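Local coordinates for hypothetical protein BVU_2266 (Bacteroides vulgatus, PDB 3TZG) that is of unknown function but folds as a porin-like antiparallel beta barrel and probably belongs with the membrane beta-barrel families, at residues L24-D29 with A167-Q172; Y159-N164 with N216-Y221; A173-Y178 with V229-L234. One frame throughout, in Å; residues are numbered along the deposited sequence.

Interaction 1 of 3, residues L24-D29 with A167-Q172; sequences LKLEYD and ANLNLQ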
ATOM      1  N   LEU A  24      15.141   1.198   7.585  1.00 68.15           N
ATOM      2  CA  LEU A  24      15.231   0.180   6.537  1.00 67.84           C
ATOM      3  C   LEU A  24      16.063   0.666   5.351  1.00 69.97           C
ATOM      4  O   LEU A  24      15.758   1.711   4.773  1.00 68.58           O
ATOM      5  CB  LEU A  24      13.816  -0.187   6.055  1.00 66.28           C
ATOM      6  CG  LEU A  24      12.788  -0.634   7.107  1.00 71.02           C
ATOM      7  CD1 LEU A  24      11.375  -0.554   6.558  1.00 69.39           C
ATOM      8  CD2 LEU A  24      13.091  -2.029   7.632  1.00 76.73           C
ATOM      9  N   LYS A  25      17.119  -0.083   5.006  1.00 67.06           N
ATOM     10  CA  LYS A  25      18.005   0.206   3.875  1.00 67.26           C
ATOM     11  C   LYS A  25      17.434  -0.485   2.639  1.00 68.60           C
ATOM     12  O   LYS A  25      17.011  -1.642   2.729  1.00 69.17           O
ATOM     13  CB  LYS A  25      19.450  -0.253   4.188  1.00 73.35           C
ATOM     14  CG  LYS A  25      20.526   0.204   3.197  1.00 88.16           C
ATOM     15  N   LEU A  26      17.362   0.234   1.508  1.00 62.30           N
ATOM     16  CA  LEU A  26      16.805  -0.298   0.256  1.00 60.33           C
ATOM     17  C   LEU A  26      17.913  -0.589  -0.742  1.00 65.35           C
ATOM     18  O   LEU A  26      18.770   0.271  -0.960  1.00 66.29           O
ATOM     19  CB  LEU A  26      15.787   0.670  -0.362  1.00 57.70           C
ATOM     20  CG  LEU A  26      14.336   0.604   0.094  1.00 58.90           C
ATOM     21  CD1 LEU A  26      14.177   0.925   1.573  1.00 58.13           C
ATOM     22  CD2 LEU A  26      13.533   1.610  -0.669  1.00 59.14           C
ATOM     23  N   GLU A  27      17.898  -1.798  -1.347  1.00 61.59           N
ATOM     24  CA  GLU A  27      18.931  -2.200  -2.304  1.00 63.70           C
ATOM     25  C   GLU A  27      18.325  -2.493  -3.678  1.00 66.24           C
ATOM     26  O   GLU A  27      17.171  -2.932  -3.770  1.00 65.21           O
ATOM     27  CB  GLU A  27      19.732  -3.419  -1.795  1.00 67.45           C
ATOM     28  CG  GLU A  27      20.599  -3.134  -0.571  1.00 80.71           C
ATOM     29  CD  GLU A  27      21.651  -2.053  -0.749  1.00121.61           C
ATOM     30  OE1 GLU A  27      22.275  -1.994  -1.834  1.00128.68           O
ATOM     31  OE2 GLU A  27      21.863  -1.270   0.206  1.00122.80           O
ATOM     32  N   TYR A  28      19.116  -2.219  -4.744  1.00 63.26           N
ATOM     33  CA  TYR A  28      18.719  -2.370  -6.148  1.00 63.44           C
ATOM     34  C   TYR A  28      19.751  -3.123  -6.972  1.00 73.20           C
ATOM     35  O   TYR A  28      20.946  -3.064  -6.666  1.00 76.26           O
ATOM     36  CB  TYR A  28      18.492  -0.993  -6.798  1.00 63.16           C
ATOM     37  CG  TYR A  28      17.475  -0.131  -6.084  1.00 61.80           C
ATOM     38  CD1 TYR A  28      16.117  -0.220  -6.387  1.00 62.78           C
ATOM     39  CD2 TYR A  28      17.867   0.764  -5.092  1.00 61.35           C
ATOM     40  CE1 TYR A  28      15.171   0.555  -5.708  1.00 61.59           C
ATOM     41  CE2 TYR A  28      16.932   1.536  -4.397  1.00 59.79           C
ATOM     42  CZ  TYR A  28      15.587   1.437  -4.714  1.00 64.78           C
ATOM     43  OH  TYR A  28      14.681   2.215  -4.030  1.00 60.87           O
ATOM     44  N   ASP A  29      19.299  -3.797  -8.046  1.00 70.64           N
ATOM     45  CA  ASP A  29      20.197  -4.514  -8.945  1.00 73.13           C
ATOM     46  C   ASP A  29      20.679  -3.574 -10.062  1.00 79.70           C
ATOM     47  O   ASP A  29      20.242  -2.419 -10.118  1.00 78.06           O
ATOM     48  CB  ASP A  29      19.519  -5.763  -9.511  1.00 74.51           C
ATOM     49  CG  ASP A  29      18.311  -5.558 -10.404  1.00 81.52           C
ATOM     50  OD1 ASP A  29      18.227  -4.488 -11.065  1.00 81.84           O
ATOM     51  OD2 ASP A  29      17.511  -6.519 -10.543  1.00 82.99           O
ATOM     52  N   ALA A 167      10.422  10.319  -7.986  1.00 65.64           N
ATOM     53  CA  ALA A 167      11.136   9.259  -7.280  1.00 62.28           C
ATOM     54  C   ALA A 167      10.952   7.951  -8.027  1.00 60.09           C
ATOM     55  O   ALA A 167      10.054   7.843  -8.870  1.00 59.66           O
ATOM     56  CB  ALA A 167      10.645   9.152  -5.848  1.00 61.57           C
ATOM     57  N   ASN A 168      11.811   6.968  -7.746  1.00 53.54           N
ATOM     58  CA  ASN A 168      11.761   5.645  -8.379  1.00 52.20           C
ATOM     59  C   ASN A 168      10.554   4.825  -7.849  1.00 54.86           C
ATOM     60  O   ASN A 168       9.980   4.040  -8.596  1.00 54.76           O
ATOM     61  CB  ASN A 168      13.068   4.896  -8.142  1.00 48.09           C
ATOM     62  CG  ASN A 168      13.294   4.448  -6.719  1.00 62.77           C
ATOM     63  OD1 ASN A 168      13.336   5.237  -5.779  1.00 60.66           O
ATOM     64  ND2 ASN A 168      13.421   3.154  -6.527  1.00 58.70           N
ATOM     65  N   LEU A 169      10.172   5.024  -6.570  1.00 49.44           N
ATOM     66  CA  LEU A 169       9.058   4.332  -5.934  1.00 46.75           C
ATOM     67  C   LEU A 169       7.787   5.132  -6.054  1.00 51.10           C
ATOM     68  O   LEU A 169       7.837   6.346  -6.265  1.00 50.69           O
ATOM     69  CB  LEU A 169       9.347   4.064  -4.439  1.00 45.44           C
ATOM     70  CG  LEU A 169      10.626   3.325  -4.030  1.00 49.39           C
ATOM     71  CD1 LEU A 169      10.733   3.278  -2.545  1.00 47.89           C
ATOM     72  CD2 LEU A 169      10.696   1.916  -4.626  1.00 49.05           C
ATOM     73  N   ASN A 170       6.629   4.450  -5.902  1.00 47.25           N
ATOM     74  CA  ASN A 170       5.333   5.112  -5.905  1.00 45.14           C
ATOM     75  C   ASN A 170       5.041   5.442  -4.462  1.00 49.73           C
ATOM     76  O   ASN A 170       4.457   4.630  -3.729  1.00 49.93           O
ATOM     77  CB  ASN A 170       4.248   4.269  -6.580  1.00 42.58           C
ATOM     78  CG  ASN A 170       2.903   4.940  -6.617  1.00 68.34           C
ATOM     79  OD1 ASN A 170       2.776   6.165  -6.486  1.00 64.42           O
ATOM     80  ND2 ASN A 170       1.863   4.160  -6.833  1.00 64.90           N
ATOM     81  N   LEU A 171       5.468   6.648  -4.052  1.00 46.26           N
ATOM     82  CA  LEU A 171       5.404   7.125  -2.665  1.00 46.06           C
ATOM     83  C   LEU A 171       3.958   7.308  -2.136  1.00 48.52           C
ATOM     84  O   LEU A 171       3.816   7.375  -0.910  1.00 47.18           O
ATOM     85  CB  LEU A 171       6.207   8.427  -2.495  1.00 46.57           C
ATOM     86  CG  LEU A 171       7.719   8.217  -2.788  1.00 52.07           C
ATOM     87  CD1 LEU A 171       8.490   9.470  -2.624  1.00 52.40           C
ATOM     88  CD2 LEU A 171       8.319   7.083  -1.941  1.00 52.90           C
ATOM     89  N   GLN A 172       2.900   7.248  -3.013  1.00 44.80           N
ATOM     90  CA  GLN A 172       1.473   7.287  -2.622  1.00 43.16           C
ATOM     91  C   GLN A 172       1.147   6.124  -1.726  1.00 48.16           C
ATOM     92  O   GLN A 172       0.211   6.200  -0.922  1.00 47.35           O
ATOM     93  CB  GLN A 172       0.542   7.236  -3.833  1.00 44.70           C
ATOM     94  CG  GLN A 172       0.767   8.311  -4.872  1.00 86.26           C
ATOM     95  CD  GLN A 172       0.100   7.983  -6.189  1.00119.54           C
ATOM     96  OE1 GLN A 172      -0.757   7.076  -6.296  1.00109.09           O
ATOM     97  NE2 GLN A 172       0.510   8.710  -7.235  1.00118.91           N
TER
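Asn168 meets Tyr28 through its amide, and the route from its CB explains how. The first torsion (chi1 70°) sets CG between the backbone N and the carbonyl carbon, and from there the amide heads for the phenol end of Tyr28. CG lies 3.8 Å from Tyr28 OH. Beyond it the two tip atoms take different partners: ND2 donates to Tyr28 OH at 3.0 Å with an N-H...O angle of 154°, whereas OD1 accepts from the backbone N of Val10. Amide and ring planes stand 76° apart. Tyr28 OH also bonds to the carbonyl O of Val10, so the hydroxyl and the amide grip the same backbone residue. In the antiparallel beta barrel, Tyr28 and Leu26 lie on strand 23-28, while 167-172 belongs to the long connection between strand 163-164 and helix 181-188. A phenylalanine in place of Tyr28 would probably leave Asn168 ND2 and the Val10 carbonyl without their shared hydroxyl, and the amide freer to turn. Beside the polar pair Leu26 and Leu169 reach toward each other tip to tip, CD2 of Leu26 lying 3.8 Å from CD1 of Leu169. The other methyl, Leu169 CD2, comes within 4.0 Å of Tyr28 OH.

Interaction 2 of 3, residues Y159-N164 with N216-Y221; sequences YDNNIN and NVHANY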
ATOM      1  N   TYR A 159      -6.142  16.881  -4.283  1.00 40.81           N
ATOM      2  CA  TYR A 159      -4.872  17.268  -4.919  1.00 40.10           C
ATOM      3  C   TYR A 159      -4.840  18.775  -5.296  1.00 51.94           C
ATOM      4  O   TYR A 159      -4.102  19.168  -6.216  1.00 54.72           O
ATOM      5  CB  TYR A 159      -4.667  16.424  -6.187  1.00 38.75           C
ATOM      6  CG  TYR A 159      -4.607  14.938  -5.922  1.00 38.24           C
ATOM      7  CD1 TYR A 159      -3.399  14.311  -5.618  1.00 39.48           C
ATOM      8  CD2 TYR A 159      -5.748  14.147  -6.019  1.00 38.33           C
ATOM      9  CE1 TYR A 159      -3.336  12.938  -5.369  1.00 37.35           C
ATOM     10  CE2 TYR A 159      -5.700  12.778  -5.757  1.00 37.89           C
ATOM     11  CZ  TYR A 159      -4.495  12.181  -5.429  1.00 38.25           C
ATOM     12  OH  TYR A 159      -4.457  10.840  -5.208  1.00 31.46           O
ATOM     13  N   ASP A 160      -5.641  19.622  -4.607  1.00 50.29           N
ATOM     14  CA  ASP A 160      -5.759  21.045  -4.953  1.00 51.71           C
ATOM     15  C   ASP A 160      -4.450  21.794  -4.743  1.00 55.01           C
ATOM     16  O   ASP A 160      -4.213  22.765  -5.452  1.00 56.33           O
ATOM     17  CB  ASP A 160      -6.885  21.722  -4.153  1.00 54.30           C
ATOM     18  CG  ASP A 160      -8.273  21.168  -4.458  1.00 68.10           C
ATOM     19  OD1 ASP A 160      -8.446  20.541  -5.543  1.00 68.46           O
ATOM     20  OD2 ASP A 160      -9.187  21.355  -3.617  1.00 74.70           O
ATOM     21  N   ASN A 161      -3.595  21.342  -3.816  1.00 50.89           N
ATOM     22  CA  ASN A 161      -2.304  21.985  -3.538  1.00 51.14           C
ATOM     23  C   ASN A 161      -1.280  21.650  -4.639  1.00 55.87           C
ATOM     24  O   ASN A 161      -0.248  22.308  -4.712  1.00 55.49           O
ATOM     25  CB  ASN A 161      -1.759  21.585  -2.150  1.00 49.20           C
ATOM     26  CG  ASN A 161      -2.521  22.131  -0.951  1.00 73.24           C
ATOM     27  OD1 ASN A 161      -3.459  22.928  -1.083  1.00 64.12           O
ATOM     28  ND2 ASN A 161      -2.100  21.734   0.267  1.00 68.00           N
ATOM     29  N   ASN A 162      -1.589  20.658  -5.508  1.00 54.22           N
ATOM     30  CA  ASN A 162      -0.787  20.178  -6.644  1.00 55.80           C
ATOM     31  C   ASN A 162       0.660  19.888  -6.226  1.00 58.49           C
ATOM     32  O   ASN A 162       1.616  20.470  -6.748  1.00 58.61           O
ATOM     33  CB  ASN A 162      -0.816  21.154  -7.835  1.00 65.41           C
ATOM     34  CG  ASN A 162      -2.006  20.959  -8.744  1.00114.06           C
ATOM     35  OD1 ASN A 162      -3.176  21.100  -8.348  1.00110.41           O
ATOM     36  ND2 ASN A 162      -1.722  20.627  -9.996  1.00114.30           N
ATOM     37  N   ILE A 163       0.790  18.944  -5.288  1.00 54.30           N
ATOM     38  CA  ILE A 163       2.050  18.426  -4.770  1.00 52.61           C
ATOM     39  C   ILE A 163       2.489  17.318  -5.714  1.00 58.01           C
ATOM     40  O   ILE A 163       1.757  16.357  -5.958  1.00 58.29           O
ATOM     41  CB  ILE A 163       1.905  17.974  -3.297  1.00 53.96           C
ATOM     42  CG1 ILE A 163       1.558  19.208  -2.424  1.00 55.16           C
ATOM     43  CG2 ILE A 163       3.209  17.299  -2.806  1.00 52.97           C
ATOM     44  CD1 ILE A 163       0.931  18.934  -1.143  1.00 69.97           C
ATOM     45  N   ASN A 164       3.654  17.508  -6.307  1.00 56.80           N
ATOM     46  CA  ASN A 164       4.231  16.574  -7.265  1.00 57.16           C
ATOM     47  C   ASN A 164       5.637  16.247  -6.855  1.00 59.92           C
ATOM     48  O   ASN A 164       6.340  17.078  -6.273  1.00 60.31           O
ATOM     49  CB  ASN A 164       4.193  17.137  -8.695  1.00 60.48           C
ATOM     50  CG  ASN A 164       2.783  17.343  -9.189  1.00 86.20           C
ATOM     51  OD1 ASN A 164       2.071  16.392  -9.563  1.00 72.59           O
ATOM     52  ND2 ASN A 164       2.329  18.594  -9.147  1.00 80.66           N
ATOM     53  N   ASN A 216     -11.100  12.933   8.961  1.00 41.01           N
ATOM     54  CA  ASN A 216     -10.402  13.781   7.989  1.00 39.88           C
ATOM     55  C   ASN A 216      -9.003  14.109   8.476  1.00 43.54           C
ATOM     56  O   ASN A 216      -8.811  14.554   9.612  1.00 44.92           O
ATOM     57  CB  ASN A 216     -11.174  15.066   7.698  1.00 39.53           C
ATOM     58  CG  ASN A 216     -12.450  14.790   6.960  1.00 48.25           C
ATOM     59  OD1 ASN A 216     -12.536  14.786   5.730  1.00 58.36           O
ATOM     60  ND2 ASN A 216     -13.450  14.465   7.678  1.00 31.77           N
ATOM     61  N   VAL A 217      -8.021  13.845   7.623  1.00 38.57           N
ATOM     62  CA  VAL A 217      -6.606  14.085   7.915  1.00 37.57           C
ATOM     63  C   VAL A 217      -5.972  14.969   6.825  1.00 42.10           C
ATOM     64  O   VAL A 217      -6.526  15.140   5.729  1.00 43.58           O
ATOM     65  CB  VAL A 217      -5.791  12.767   8.072  1.00 39.50           C
ATOM     66  CG1 VAL A 217      -6.328  11.910   9.204  1.00 38.62           C
ATOM     67  CG2 VAL A 217      -5.743  11.980   6.775  1.00 38.72           C
ATOM     68  N   HIS A 218      -4.794  15.503   7.142  1.00 36.52           N
ATOM     69  CA  HIS A 218      -3.981  16.283   6.256  1.00 35.87           C
ATOM     70  C   HIS A 218      -2.635  15.587   6.083  1.00 42.72           C
ATOM     71  O   HIS A 218      -2.052  15.108   7.066  1.00 42.98           O
ATOM     72  CB  HIS A 218      -3.807  17.703   6.810  1.00 37.95           C
ATOM     73  CG  HIS A 218      -2.895  18.580   5.985  1.00 41.24           C
ATOM     74  ND1 HIS A 218      -3.309  19.130   4.781  1.00 42.94           N
ATOM     75  CD2 HIS A 218      -1.612  18.935   6.203  1.00 41.77           C
ATOM     76  CE1 HIS A 218      -2.274  19.811   4.329  1.00 41.78           C
ATOM     77  NE2 HIS A 218      -1.236  19.727   5.153  1.00 41.77           N
ATOM     78  N   ALA A 219      -2.143  15.515   4.832  1.00 38.99           N
ATOM     79  CA  ALA A 219      -0.828  14.961   4.533  1.00 37.66           C
ATOM     80  C   ALA A 219       0.158  16.086   4.372  1.00 40.71           C
ATOM     81  O   ALA A 219      -0.129  17.059   3.692  1.00 42.58           O
ATOM     82  CB  ALA A 219      -0.884  14.113   3.288  1.00 37.79           C
ATOM     83  N   ASN A 220       1.283  15.990   5.027  1.00 35.92           N
ATOM     84  CA  ASN A 220       2.284  17.038   4.982  1.00 37.19           C
ATOM     85  C   ASN A 220       3.641  16.472   4.456  1.00 43.12           C
ATOM     86  O   ASN A 220       4.182  15.487   4.994  1.00 41.60           O
ATOM     87  CB  ASN A 220       2.434  17.671   6.375  1.00 41.77           C
ATOM     88  CG  ASN A 220       3.382  18.822   6.367  1.00 65.77           C
ATOM     89  OD1 ASN A 220       3.129  19.846   5.719  1.00 80.96           O
ATOM     90  ND2 ASN A 220       4.536  18.631   6.976  1.00 39.68           N
ATOM     91  N   TYR A 221       4.181  17.116   3.395  1.00 40.94           N
ATOM     92  CA  TYR A 221       5.402  16.652   2.773  1.00 40.68           C
ATOM     93  C   TYR A 221       6.489  17.701   2.784  1.00 47.71           C
ATOM     94  O   TYR A 221       6.247  18.811   2.304  1.00 51.31           O
ATOM     95  CB  TYR A 221       5.131  16.250   1.309  1.00 40.71           C
ATOM     96  CG  TYR A 221       3.916  15.393   1.092  1.00 42.02           C
ATOM     97  CD1 TYR A 221       3.987  14.006   1.213  1.00 43.98           C
ATOM     98  CD2 TYR A 221       2.696  15.959   0.731  1.00 42.83           C
ATOM     99  CE1 TYR A 221       2.865  13.205   1.016  1.00 43.80           C
ATOM    100  CE2 TYR A 221       1.567  15.169   0.529  1.00 43.31           C
ATOM    101  CZ  TYR A 221       1.658  13.790   0.672  1.00 49.48           C
ATOM    102  OH  TYR A 221       0.561  12.993   0.487  1.00 47.28           O
TER
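The Tyr221 ring meets Ile163 along one side, where two aliphatic branches converge on neighbouring ring carbons. Ile163 CG2 lies 3.8 Å from Tyr221 CD2, and Ile163 CD1 lies 3.9 Å from the same carbon and 4.2 Å from Tyr221 CE2, an approach oblique to the ring. The other side of the ring is covered too, with Tyr221 CE1 packed against CG2 of Ile231, and Val175 also touches this residue. A second flat group, the imidazole of His218, has Asn161 at its edge: Asn161 ND2 lies near the ring plane, 4.5 Å from His218 CE1, a loose approach rather than a bond. The torsions of Ile163 account for the two-point touch, because CG2 stands anti to the backbone N while CG1 (chi1 -64°) lies beside that N and carries CD1 onto the ring. The segments are not paired directly. Strand 199-208 of the barrel runs between them, bonding through Leu200 to Ile163 and through Asn202 to Ala219, which agrees with a CA separation of 8.4 Å between Ile163 and Tyr221. Just before Ile163 the chain makes a type I beta turn, closed by Asn162 N bonding to Tyr159 O at 3.0 Å; Asn202 OD1 accepts from Asn161 N within it. The closest part of the contact, Ile163 on Tyr221, is apolar, and no hydrogen bond joins the two segments. Polar ends look to the middle strand instead: the bond from ND1 to Asp203 OD1 holds the turn of the His218 imidazole, while that to the Pro201 carbonyl tethers the far end of Tyr221, and the Asp203 carboxylate would probably favour a proton on ND1.

Interaction 3 of 3, residues A173-Y178 with V229-L234; sequences AYVIDY and VRIEVL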
ATOM      1  N   ALA A 173       1.924   5.011  -1.874  1.00 44.05           N
ATOM      2  CA  ALA A 173       1.758   3.793  -1.077  1.00 42.24           C
ATOM      3  C   ALA A 173       1.909   4.080   0.413  1.00 45.10           C
ATOM      4  O   ALA A 173       1.400   3.326   1.232  1.00 45.34           O
ATOM      5  CB  ALA A 173       2.774   2.752  -1.508  1.00 43.38           C
ATOM      6  N   TYR A 174       2.608   5.166   0.773  1.00 41.14           N
ATOM      7  CA  TYR A 174       2.808   5.506   2.170  1.00 40.27           C
ATOM      8  C   TYR A 174       1.606   6.265   2.732  1.00 45.16           C
ATOM      9  O   TYR A 174       1.552   6.413   3.956  1.00 47.92           O
ATOM     10  CB  TYR A 174       4.103   6.313   2.364  1.00 41.09           C
ATOM     11  CG  TYR A 174       5.356   5.470   2.216  1.00 40.14           C
ATOM     12  CD1 TYR A 174       5.712   4.539   3.188  1.00 41.01           C
ATOM     13  CD2 TYR A 174       6.159   5.569   1.085  1.00 40.53           C
ATOM     14  CE1 TYR A 174       6.824   3.716   3.031  1.00 40.84           C
ATOM     15  CE2 TYR A 174       7.276   4.747   0.914  1.00 41.79           C
ATOM     16  CZ  TYR A 174       7.607   3.822   1.892  1.00 48.66           C
ATOM     17  OH  TYR A 174       8.733   3.024   1.778  1.00 49.87           O
ATOM     18  N   VAL A 175       0.619   6.690   1.885  1.00 39.33           N
ATOM     19  CA  VAL A 175      -0.566   7.432   2.368  1.00 37.98           C
ATOM     20  C   VAL A 175      -1.929   6.844   1.896  1.00 43.39           C
ATOM     21  O   VAL A 175      -2.958   7.143   2.516  1.00 44.08           O
ATOM     22  CB  VAL A 175      -0.526   8.919   1.966  1.00 41.46           C
ATOM     23  CG1 VAL A 175       0.655   9.636   2.596  1.00 41.70           C
ATOM     24  CG2 VAL A 175      -0.541   9.117   0.453  1.00 41.69           C
ATOM     25  N   ILE A 176      -1.965   6.071   0.803  1.00 41.36           N
ATOM     26  CA  ILE A 176      -3.273   5.586   0.306  1.00 41.64           C
ATOM     27  C   ILE A 176      -3.737   4.343   1.096  1.00 49.58           C
ATOM     28  O   ILE A 176      -2.990   3.788   1.923  1.00 49.31           O
ATOM     29  CB  ILE A 176      -3.332   5.335  -1.218  1.00 42.46           C
ATOM     30  CG1 ILE A 176      -2.495   4.111  -1.625  1.00 41.01           C
ATOM     31  CG2 ILE A 176      -2.914   6.649  -1.935  1.00 42.02           C
ATOM     32  CD1 ILE A 176      -2.467   3.776  -3.063  1.00 44.18           C
ATOM     33  N   ASP A 177      -5.042   4.016   0.888  1.00 47.89           N
ATOM     34  CA  ASP A 177      -5.865   2.973   1.509  1.00 48.23           C
ATOM     35  C   ASP A 177      -5.688   1.656   0.820  1.00 52.67           C
ATOM     36  O   ASP A 177      -6.070   1.537  -0.337  1.00 54.84           O
ATOM     37  CB  ASP A 177      -7.336   3.407   1.390  1.00 51.15           C
ATOM     38  CG  ASP A 177      -8.219   3.046   2.549  1.00 76.22           C
ATOM     39  OD1 ASP A 177      -8.277   3.838   3.516  1.00 81.75           O
ATOM     40  OD2 ASP A 177      -8.902   2.009   2.469  1.00 85.11           O
ATOM     41  N   TYR A 178      -5.148   0.650   1.512  1.00 47.86           N
ATOM     42  CA  TYR A 178      -4.953  -0.704   0.961  1.00 45.86           C
ATOM     43  C   TYR A 178      -5.134  -1.763   2.082  1.00 49.87           C
ATOM     44  O   TYR A 178      -5.111  -1.435   3.276  1.00 48.45           O
ATOM     45  CB  TYR A 178      -3.577  -0.845   0.267  1.00 44.97           C
ATOM     46  CG  TYR A 178      -2.424  -0.505   1.179  1.00 45.75           C
ATOM     47  CD1 TYR A 178      -1.963  -1.416   2.122  1.00 47.85           C
ATOM     48  CD2 TYR A 178      -1.828   0.749   1.141  1.00 45.87           C
ATOM     49  CE1 TYR A 178      -0.981  -1.071   3.040  1.00 48.31           C
ATOM     50  CE2 TYR A 178      -0.806   1.086   2.020  1.00 47.31           C
ATOM     51  CZ  TYR A 178      -0.379   0.169   2.968  1.00 57.30           C
ATOM     52  OH  TYR A 178       0.633   0.480   3.848  1.00 62.08           O
ATOM     53  N   VAL A 229      11.346  14.029   1.336  1.00 48.92           N
ATOM     54  CA  VAL A 229      12.281  13.486   2.329  1.00 48.00           C
ATOM     55  C   VAL A 229      11.548  13.240   3.654  1.00 51.47           C
ATOM     56  O   VAL A 229      12.112  12.612   4.549  1.00 51.14           O
ATOM     57  CB  VAL A 229      13.549  14.347   2.524  1.00 51.40           C
ATOM     58  CG1 VAL A 229      14.460  14.192   1.326  1.00 51.74           C
ATOM     59  CG2 VAL A 229      13.227  15.817   2.772  1.00 50.90           C
ATOM     60  N   ARG A 230      10.281  13.688   3.758  1.00 47.32           N
ATOM     61  CA  ARG A 230       9.435  13.407   4.917  1.00 46.15           C
ATOM     62  C   ARG A 230       7.956  13.408   4.514  1.00 47.57           C
ATOM     63  O   ARG A 230       7.469  14.376   3.918  1.00 46.45           O
ATOM     64  CB  ARG A 230       9.664  14.384   6.083  1.00 45.68           C
ATOM     65  CG  ARG A 230       8.920  13.924   7.323  1.00 54.32           C
ATOM     66  CD  ARG A 230       8.564  15.027   8.247  1.00 52.81           C
ATOM     67  NE  ARG A 230       9.625  15.341   9.192  1.00 65.28           N
ATOM     68  CZ  ARG A 230       9.555  16.344  10.069  1.00 85.66           C
ATOM     69  NH1 ARG A 230       8.485  17.159  10.084  1.00 49.65           N
ATOM     70  NH2 ARG A 230      10.569  16.582  10.897  1.00 74.09           N
ATOM     71  N   ILE A 231       7.249  12.330   4.879  1.00 43.38           N
ATOM     72  CA  ILE A 231       5.808  12.164   4.664  1.00 42.66           C
ATOM     73  C   ILE A 231       5.136  12.091   6.028  1.00 48.30           C
ATOM     74  O   ILE A 231       5.521  11.258   6.844  1.00 50.49           O
ATOM     75  CB  ILE A 231       5.460  10.936   3.782  1.00 44.86           C
ATOM     76  CG1 ILE A 231       6.224  10.968   2.418  1.00 44.04           C
ATOM     77  CG2 ILE A 231       3.943  10.864   3.574  1.00 44.72           C
ATOM     78  CD1 ILE A 231       6.035   9.769   1.543  1.00 38.95           C
ATOM     79  N   GLU A 232       4.172  12.985   6.292  1.00 43.63           N
ATOM     80  CA  GLU A 232       3.442  13.026   7.568  1.00 43.11           C
ATOM     81  C   GLU A 232       1.958  13.040   7.361  1.00 45.10           C
ATOM     82  O   GLU A 232       1.484  13.643   6.405  1.00 44.43           O
ATOM     83  CB  GLU A 232       3.814  14.255   8.395  1.00 45.42           C
ATOM     84  CG  GLU A 232       5.099  14.133   9.169  1.00 54.17           C
ATOM     85  CD  GLU A 232       5.427  15.355  10.001  1.00 71.47           C
ATOM     86  OE1 GLU A 232       5.020  16.476   9.611  1.00 77.36           O
ATOM     87  OE2 GLU A 232       6.129  15.194  11.028  1.00 63.44           O
ATOM     88  N   VAL A 233       1.216  12.405   8.264  1.00 41.01           N
ATOM     89  CA  VAL A 233      -0.244  12.406   8.199  1.00 40.58           C
ATOM     90  C   VAL A 233      -0.729  12.893   9.573  1.00 47.45           C
ATOM     91  O   VAL A 233      -0.423  12.285  10.605  1.00 48.55           O
ATOM     92  CB  VAL A 233      -0.841  11.039   7.755  1.00 41.99           C
ATOM     93  CG1 VAL A 233      -2.373  11.068   7.800  1.00 41.00           C
ATOM     94  CG2 VAL A 233      -0.348  10.663   6.349  1.00 40.15           C
ATOM     95  N   LEU A 234      -1.401  14.041   9.587  1.00 44.62           N
ATOM     96  CA  LEU A 234      -1.852  14.676  10.827  1.00 45.38           C
ATOM     97  C   LEU A 234      -3.381  14.809  10.951  1.00 48.95           C
ATOM     98  O   LEU A 234      -4.086  15.062   9.967  1.00 47.06           O
ATOM     99  CB  LEU A 234      -1.266  16.088  10.939  1.00 45.76           C
ATOM    100  CG  LEU A 234       0.226  16.228  10.973  1.00 50.86           C
ATOM    101  CD1 LEU A 234       0.628  17.401  10.170  1.00 51.07           C
ATOM    102  CD2 LEU A 234       0.748  16.320  12.406  1.00 54.97           C
TER
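The hydroxyl of Tyr174, a residue whose CB packs on Ile231, hydrogen-bonds to the hydroxyl of Tyr37 and so ties the far end of the side chain to strand 34-37. In this antiparallel beta barrel, Tyr174 and Val175 sit in the connection leading to helix 181-188, while Ile231 and Val233 lie on strand 227-235. Both strand side chains point from CA toward 173-178, and Glu232 between them points away. The evidence for contact is wholly apolar. CB of Tyr174 comes to 4.0 Å from CD1 of Ile231, after which the ring leads off and meets Phe184 of the helix edge-to-face. Val175 offers one methyl to two partners: its CG1 lies 3.6 Å from Ile231 CG2 and 4.0 Å from Val233 CG2. The first torsion of Val175 (chi1 -63°) holds CG1 anti to the carbonyl carbon, in line with that reach. Relative to Ile231 the side chain of Val175 crosses at about a right angle, whereas the crossing with Val233 is shallower. Tyr221 of the adjacent strand touches both Val175 and Ile231, continuing the apolar patch onto strand 213-224. At the start of the segment Val229 and Arg230 both face Arg222, a classic beta bulge. Between alternate residues of the strand a charge pair forms, Arg230 NH1 standing 3.2 Å from Glu232 OE2, with the oxygen well out of the guanidinium plane and no N-H aimed at it.

Overall arrangement
Along the chain the segments run 24-29, 159-164, 167-172, 173-178, 216-221 and 229-234, so interaction 2 interleaves with the other two while interaction 1 closes before interaction 3 opens. Interactions 1 and 3, with centres about 15 Å apart, join the connection 167-178 to strands 23-28 and 227-235, while interaction 2 sets the chain just before it against strand 213-224. Interactions 2 and 3 are nearer, about 10 Å between centres, because strands 213-224 and 227-235 are antiparallel neighbours, probably bonded through Asn220 N to Glu232 O. The centres of interactions 1 and 2 lie about 21 Å apart. The arrangement is consistent with 167-178 occupying part of the barrel's inside.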